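Local coordinates for nitrophorin Cim l NP (Cimex lectularius, PDB 2IMQ), which carries nitric oxide on its heme b and releases it into the victim during feeding, causing vasodilation, at residues T79-C90 and K114-I124. Numbering follows the deposited sequence.
Sequences TITETMGLTVYC and KSGGIVTSFTI. With HEM (protoporphyrin IX containing Fe), chain B.
Leu86 and Ile118 meet because each sends a branch across from its strand: Leu86 sets CG trans to its backbone N (chi1 180°), while Ile118, with chi1 -55°, places CG2 trans to its own N and CG1 beside it. The side chains run alongside each other, pointing opposite ways, with Leu86 CD2 3.8 Å from Ile118 CG2. The other branch of Ile118 ends in CD1, which touches Met84 CB at 4.0 Å and also packs against Thr79 O. Bent at chi3, Met84 lays its SD 3.6 Å from Gly117 CA, against bare backbone. Farther along, Val88 divides its methyls: CG2 meets Thr120 CG2 tip to tip, and CG1 approaches Phe122 CE2 at 3.8 Å. Cys90 SG sits obliquely to the Phe122 ring, a sulfur-aromatic contact 5.5 Å from the centroid. The direct polar link is Thr83 OG1 donating to Lys114 O at 2.6 Å, from above the carbonyl plane. Inside the layer a water bridges Thr79 OG1, Thr120 OG1 and Leu86 O, donating to the last at 2.8 Å; Thr79 OG1 also bonds Lys77, and Thr120 OG1 bonds Thr104. Met84, Leu86, Val88 and Cys90 point toward 116-124; Thr87 and Tyr89 point the other way, into the heme pocket, where Tyr89 OH donates to propionate oxygen O2A. Strands 84-90 and 116-124 run nearly parallel, 9° apart with axes 7.7 Å from each other, yet belong to different sheets of the DNase I-like beta-sandwich: 84-91 lies between 73-80 and 39-46, and 116-124 between 103-108 and 127-135.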
# COMPACT_ATOMS: atom_id res chain seq x y z
N THR A 79 -13.29 0.25 -1.25
CA THR A 79 -13.75 -0.59 -0.19
C THR A 79 -13.25 0.02 1.10
O THR A 79 -12.06 0.30 1.20
CB THR A 79 -13.17 -1.99 -0.32
OG1 THR A 79 -13.54 -2.54 -1.57
CG2 THR A 79 -13.74 -2.90 0.75
N ILE A 80 -14.11 0.22 2.07
CA ILE A 80 -13.70 0.66 3.39
C ILE A 80 -14.22 -0.24 4.50
O ILE A 80 -15.34 -0.80 4.45
CB ILE A 80 -14.07 2.14 3.67
CG1 ILE A 80 -15.58 2.33 3.66
CG2 ILE A 80 -13.35 3.06 2.69
CD1 ILE A 80 -16.03 3.76 4.01
N THR A 81 -13.38 -0.36 5.51
CA THR A 81 -13.74 -0.96 6.79
C THR A 81 -13.54 0.09 7.87
O THR A 81 -13.31 1.26 7.57
CB THR A 81 -12.94 -2.23 7.09
OG1 THR A 81 -11.56 -1.88 7.30
CG2 THR A 81 -12.93 -3.19 5.93
N GLU A 82 -13.62 -0.28 9.13
CA GLU A 82 -13.35 0.71 10.13
C GLU A 82 -11.89 1.23 10.11
O GLU A 82 -11.68 2.39 10.45
CB GLU A 82 -13.73 0.22 11.52
CG GLU A 82 -15.15 0.61 11.91
CD GLU A 82 -15.26 2.10 12.13
OE1 GLU A 82 -14.70 2.60 13.13
OE2 GLU A 82 -15.87 2.78 11.29
N THR A 83 -10.94 0.38 9.69
CA THR A 83 -9.54 0.71 9.81
C THR A 83 -8.80 0.72 8.51
O THR A 83 -7.63 1.08 8.51
CB THR A 83 -8.81 -0.26 10.74
OG1 THR A 83 -8.87 -1.58 10.18
CG2 THR A 83 -9.46 -0.29 12.12
N MET A 84 -9.42 0.30 7.41
CA MET A 84 -8.73 0.19 6.12
C MET A 84 -9.58 0.80 4.99
O MET A 84 -10.80 0.76 5.02
CB MET A 84 -8.44 -1.23 5.71
CG MET A 84 -7.48 -2.02 6.62
SD MET A 84 -7.31 -3.68 6.15
CE MET A 84 -8.77 -4.29 6.92
N GLY A 85 -8.92 1.29 3.97
CA GLY A 85 -9.56 1.74 2.75
C GLY A 85 -8.67 1.31 1.57
O GLY A 85 -7.43 1.46 1.62
N LEU A 86 -9.28 0.78 0.51
CA LEU A 86 -8.55 0.46 -0.70
C LEU A 86 -9.39 0.89 -1.89
O LEU A 86 -10.55 0.50 -2.01
CB LEU A 86 -8.31 -1.05 -0.83
CG LEU A 86 -7.56 -1.57 -2.06
CD1 LEU A 86 -6.12 -1.00 -2.16
CD2 LEU A 86 -7.58 -3.08 -2.06
N THR A 87 -8.76 1.65 -2.78
CA THR A 87 -9.41 2.11 -4.01
C THR A 87 -8.51 1.74 -5.17
O THR A 87 -7.30 1.98 -5.11
CB THR A 87 -9.66 3.61 -3.95
OG1 THR A 87 -10.36 3.93 -2.75
CG2 THR A 87 -10.51 4.04 -5.14
N VAL A 88 -9.11 1.25 -6.27
CA VAL A 88 -8.38 0.95 -7.48
C VAL A 88 -9.03 1.70 -8.64
O VAL A 88 -10.24 1.60 -8.81
CB VAL A 88 -8.33 -0.57 -7.76
CG1 VAL A 88 -7.51 -0.82 -8.96
CG2 VAL A 88 -7.71 -1.30 -6.55
N TYR A 89 -8.21 2.41 -9.40
CA TYR A 89 -8.63 3.12 -10.60
C TYR A 89 -7.88 2.54 -11.79
O TYR A 89 -6.73 2.12 -11.70
CB TYR A 89 -8.24 4.61 -10.50
CG TYR A 89 -8.82 5.34 -9.37
CD1 TYR A 89 -8.12 5.48 -8.19
CD2 TYR A 89 -10.07 5.92 -9.44
CE1 TYR A 89 -8.64 6.19 -7.13
CE2 TYR A 89 -10.59 6.64 -8.38
CZ TYR A 89 -9.86 6.78 -7.20
OH TYR A 89 -10.38 7.44 -6.12
N CYS A 90 -8.56 2.56 -12.96
CA CYS A 90 -7.91 2.14 -14.17
C CYS A 90 -8.36 3.03 -15.30
O CYS A 90 -9.50 3.46 -15.29
CB CYS A 90 -8.26 0.68 -14.48
SG CYS A 90 -7.47 -0.08 -15.96
N LYS A 114 -11.43 -5.13 13.08
CA LYS A 114 -10.40 -4.07 12.97
C LYS A 114 -9.16 -4.49 12.24
O LYS A 114 -8.41 -3.63 11.78
CB LYS A 114 -10.00 -3.55 14.33
CG LYS A 114 -11.12 -2.78 15.04
CD LYS A 114 -10.59 -1.46 15.57
CE LYS A 114 -9.72 -1.62 16.80
NZ LYS A 114 -9.19 -0.30 17.28
N SER A 115 -8.89 -5.77 12.14
CA SER A 115 -7.70 -6.31 11.47
C SER A 115 -8.09 -7.30 10.38
O SER A 115 -9.17 -7.92 10.43
CB SER A 115 -6.80 -6.98 12.50
OG SER A 115 -6.28 -6.03 13.42
N GLY A 116 -7.25 -7.41 9.37
CA GLY A 116 -7.46 -8.30 8.26
C GLY A 116 -6.94 -7.63 7.01
O GLY A 116 -5.84 -7.10 7.04
N GLY A 117 -7.73 -7.67 5.95
CA GLY A 117 -7.35 -7.03 4.76
C GLY A 117 -8.43 -7.04 3.72
O GLY A 117 -9.57 -7.54 3.93
N ILE A 118 -8.08 -6.48 2.58
CA ILE A 118 -8.96 -6.31 1.38
C ILE A 118 -8.17 -6.73 0.19
O ILE A 118 -7.00 -6.35 0.04
CB ILE A 118 -9.36 -4.86 1.22
CG1 ILE A 118 -10.03 -4.30 2.50
CG2 ILE A 118 -10.35 -4.67 0.00
CD1 ILE A 118 -10.17 -2.84 2.51
N VAL A 119 -8.81 -7.48 -0.73
CA VAL A 119 -8.19 -7.75 -2.00
C VAL A 119 -9.16 -7.36 -3.12
O VAL A 119 -10.26 -7.86 -3.13
CB VAL A 119 -7.83 -9.24 -2.21
CG1 VAL A 119 -6.99 -9.39 -3.41
CG2 VAL A 119 -7.16 -9.81 -1.05
N THR A 120 -8.71 -6.54 -4.03
CA THR A 120 -9.49 -6.18 -5.24
C THR A 120 -8.73 -6.66 -6.42
O THR A 120 -7.54 -6.38 -6.60
CB THR A 120 -9.68 -4.65 -5.26
OG1 THR A 120 -10.55 -4.26 -4.20
CG2 THR A 120 -10.32 -4.17 -6.57
N SER A 121 -9.44 -7.38 -7.32
CA SER A 121 -8.83 -7.99 -8.47
C SER A 121 -9.67 -7.71 -9.73
O SER A 121 -10.86 -7.54 -9.66
CB SER A 121 -8.73 -9.53 -8.31
OG SER A 121 -7.96 -9.88 -7.16
N PHE A 122 -9.02 -7.73 -10.85
CA PHE A 122 -9.67 -7.44 -12.17
C PHE A 122 -8.77 -7.85 -13.29
O PHE A 122 -7.55 -8.00 -13.13
CB PHE A 122 -10.02 -5.94 -12.28
CG PHE A 122 -8.80 -5.04 -12.35
CD1 PHE A 122 -8.30 -4.67 -13.56
CD2 PHE A 122 -8.18 -4.55 -11.17
CE1 PHE A 122 -7.20 -3.89 -13.67
CE2 PHE A 122 -7.05 -3.74 -11.27
CZ PHE A 122 -6.56 -3.42 -12.50
N THR A 123 -9.38 -8.05 -14.46
CA THR A 123 -8.62 -8.52 -15.58
C THR A 123 -8.71 -7.53 -16.71
O THR A 123 -9.79 -7.07 -17.06
CB THR A 123 -9.24 -9.86 -16.03
OG1 THR A 123 -8.97 -10.87 -15.04
CG2 THR A 123 -8.61 -10.34 -17.31
N ILE A 124 -7.56 -7.21 -17.30
CA ILE A 124 -7.49 -6.43 -18.53
C ILE A 124 -6.52 -7.11 -19.46
O ILE A 124 -5.47 -7.60 -19.05
CB ILE A 124 -7.14 -4.90 -18.31
CG1 ILE A 124 -5.87 -4.71 -17.49
CG2 ILE A 124 -8.29 -4.24 -17.63
CD1 ILE A 124 -5.42 -3.24 -17.42
CHA HEM B . -13.53 7.20 0.01
CHB HEM B . -8.80 8.21 0.27
CHC HEM B . -9.34 9.51 4.87
CHD HEM B . -13.93 8.24 4.78
C1A HEM B . -12.23 7.38 -0.35
C2A HEM B . -11.67 7.18 -1.67
C3A HEM B . -10.34 7.43 -1.56
C4A HEM B . -10.05 7.83 -0.21
CMA HEM B . -9.33 7.38 -2.69
CAA HEM B . -12.40 6.75 -2.96
CBA HEM B . -12.70 8.10 -3.67
CGA HEM B . -13.50 7.90 -4.94
O1A HEM B . -14.72 7.72 -4.84
O2A HEM B . -12.94 7.99 -6.06
C1B HEM B . -8.55 8.66 1.53
C2B HEM B . -7.27 9.11 2.01
C3B HEM B . -7.40 9.48 3.28
C4B HEM B . -8.78 9.28 3.64
CMB HEM B . -6.13 9.09 1.06
CAB HEM B . -6.35 10.01 4.24
CBB HEM B . -5.22 10.56 3.80
C1C HEM B . -10.62 9.33 5.29
C2C HEM B . -11.14 9.54 6.62
C3C HEM B . -12.44 9.24 6.56
C4C HEM B . -12.74 8.72 5.26
CMC HEM B . -10.41 10.18 7.81
CAC HEM B . -13.44 9.33 7.70
CBC HEM B . -13.29 8.64 8.83
C1D HEM B . -14.21 7.80 3.51
C2D HEM B . -15.48 7.23 3.12
C3D HEM B . -15.37 6.95 1.66
C4D HEM B . -14.04 7.33 1.27
CMD HEM B . -16.71 7.02 4.01
CAD HEM B . -16.51 6.33 0.82
CBD HEM B . -17.59 7.39 0.72
CGD HEM B . -18.58 7.03 -0.34
O1D HEM B . -19.55 7.84 -0.52
O2D HEM B . -18.39 5.95 -0.97
NA HEM B . -11.23 7.80 0.52
NB HEM B . -9.45 8.75 2.55
NC HEM B . -11.61 8.81 4.51
ND HEM B . -13.39 7.81 2.39
FE HEM B . -11.46 8.43 2.46
O HOH W 1 -11.52 -1.87 -3.14